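PDB 4KT3: uncharacterized protein, which is a type VI secretion effector, a probable peptidoglycan glycoside hydrolase of the glucosaminidase family within the lysozyme clan. Local coordinates for residues 59-64 with 133-138. Residues are numbered along the deposited sequence; the frame is centred on the assembly and turned at random.
Sequences VENLLG and RDPMAF
Asn-61 lays its CB over the centre of the Phe-138 ring, a CH-pi contact in which CB stands 4.1 Å from the ring centroid and almost exactly on the ring normal. Further along the same side chain the amide nitrogen runs on over the same face, above the CB-CG root of the ring, with ND2 of Asn-61 3.7 Å from CB of Phe-138. O of Asn-61 approaches the ring atom CE2 of Phe-138 to 3.5 Å. One residue thus meets the phenyl group with methylene, amide and carbonyl together.

Beyond the ring, the amide ends in a hydrogen bond from ND2 of Asn-61 to O of Arg-133, 2.9 Å long and close to straight at 162°. The acceptor lies near the plane of the Asn-61 amide, whereas the donor stands well above the carbonyl plane of Arg-133. This bond helps to set the rotation of the amide and ties it to the loop just ahead of helix 135-144. There Asp-134 serves as N-cap, its OD2 accepting from N of Ala-137 at 3.1 Å. Phe-138, one turn in, has CG anti to its backbone N (chi1 177°), which sends the ring back toward helix 59-70.

A buried asparagine here illustrates how a polar side chain can join two helices by satisfying a loop carbonyl while its aliphatic part packs on an aromatic. Arg-133 adds a salt bridge to Asp-56, just before helix 59-70. Ile-168 of helix 160-174 packs against Asn-61, while Val-129 of helix 114-129 touches Phe-138, setting the junction within the helical body of this lysozyme-clan domain.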
# COMPACT_ATOMS: atom_id res chain seq x y z
N VAL A 59 5.45 18.74 2.43
CA VAL A 59 4.39 17.98 3.08
C VAL A 59 4.14 16.63 2.39
O VAL A 59 3.86 15.63 3.05
CB VAL A 59 3.09 18.80 3.21
CG1 VAL A 59 2.50 19.14 1.86
CG2 VAL A 59 2.09 18.07 4.09
N GLU A 60 4.27 16.59 1.07
CA GLU A 60 4.06 15.36 0.32
C GLU A 60 5.05 14.26 0.70
O GLU A 60 4.76 13.07 0.51
CB GLU A 60 4.13 15.60 -1.19
CG GLU A 60 5.45 16.16 -1.72
CD GLU A 60 5.47 17.68 -1.84
OE1 GLU A 60 4.78 18.38 -1.06
OE2 GLU A 60 6.20 18.18 -2.73
N ASN A 61 6.21 14.62 1.23
CA ASN A 61 7.16 13.59 1.65
C ASN A 61 6.60 12.82 2.84
O ASN A 61 6.66 11.57 2.89
CB ASN A 61 8.51 14.18 2.02
CG ASN A 61 9.26 14.76 0.82
OD1 ASN A 61 8.67 15.13 -0.19
ND2 ASN A 61 10.58 14.85 0.95
N LEU A 62 6.08 13.56 3.81
CA LEU A 62 5.50 12.97 5.01
C LEU A 62 4.19 12.25 4.70
O LEU A 62 3.96 11.12 5.16
CB LEU A 62 5.27 14.05 6.08
CG LEU A 62 4.78 13.57 7.44
CD1 LEU A 62 5.79 12.67 8.13
CD2 LEU A 62 4.39 14.77 8.33
N LEU A 63 3.31 12.91 3.94
CA LEU A 63 2.03 12.33 3.59
C LEU A 63 2.21 11.11 2.68
O LEU A 63 1.48 10.13 2.79
CB LEU A 63 1.16 13.40 2.93
CG LEU A 63 -0.27 13.01 2.56
CD1 LEU A 63 -1.06 12.46 3.74
CD2 LEU A 63 -1.02 14.20 1.94
N GLY A 64 3.20 11.18 1.80
CA GLY A 64 3.57 10.06 0.94
C GLY A 64 4.01 8.86 1.74
O GLY A 64 3.65 7.72 1.43
N ARG A 133 14.63 17.11 1.47
CA ARG A 133 13.44 17.54 0.75
C ARG A 133 13.24 16.78 -0.55
O ARG A 133 12.11 16.47 -0.94
CB ARG A 133 13.50 19.06 0.50
CG ARG A 133 13.63 19.87 1.79
CD ARG A 133 13.56 21.38 1.53
NE ARG A 133 12.26 21.78 0.97
CZ ARG A 133 11.17 22.04 1.69
NH1 ARG A 133 11.18 21.96 3.01
NH2 ARG A 133 10.05 22.40 1.09
N ASP A 134 14.34 16.49 -1.24
CA ASP A 134 14.26 15.68 -2.45
C ASP A 134 13.71 14.31 -2.08
O ASP A 134 14.16 13.71 -1.12
CB ASP A 134 15.64 15.53 -3.08
CG ASP A 134 15.64 14.61 -4.27
OD1 ASP A 134 15.19 15.04 -5.36
OD2 ASP A 134 16.10 13.46 -4.13
N PRO A 135 12.71 13.82 -2.83
CA PRO A 135 12.08 12.54 -2.46
C PRO A 135 13.04 11.35 -2.38
O PRO A 135 12.89 10.50 -1.49
CB PRO A 135 11.04 12.35 -3.57
CG PRO A 135 10.64 13.74 -3.91
CD PRO A 135 11.93 14.53 -3.85
N MSE A 136 14.01 11.26 -3.30
CA MSE A 136 15.00 10.19 -3.22
C MSE A 136 15.88 10.32 -1.99
O MSE A 136 16.15 9.33 -1.31
CB MSE A 136 15.88 10.16 -4.47
CG MSE A 136 15.14 9.68 -5.70
SE MSE A 136 14.83 7.78 -5.61
CE MSE A 136 16.63 7.16 -6.00
N ALA A 137 16.36 11.53 -1.71
CA ALA A 137 17.16 11.78 -0.52
C ALA A 137 16.38 11.44 0.73
O ALA A 137 16.93 10.89 1.69
CB ALA A 137 17.60 13.23 -0.49
N PHE A 138 15.09 11.79 0.74
CA PHE A 138 14.23 11.46 1.87
C PHE A 138 14.18 9.94 2.10
O PHE A 138 14.38 9.46 3.22
CB PHE A 138 12.83 12.04 1.64
CG PHE A 138 11.84 11.70 2.72
CD1 PHE A 138 11.90 12.31 3.96
CD2 PHE A 138 10.85 10.75 2.50
CE1 PHE A 138 10.98 12.00 4.95
CE2 PHE A 138 9.93 10.44 3.48
CZ PHE A 138 10.00 11.05 4.71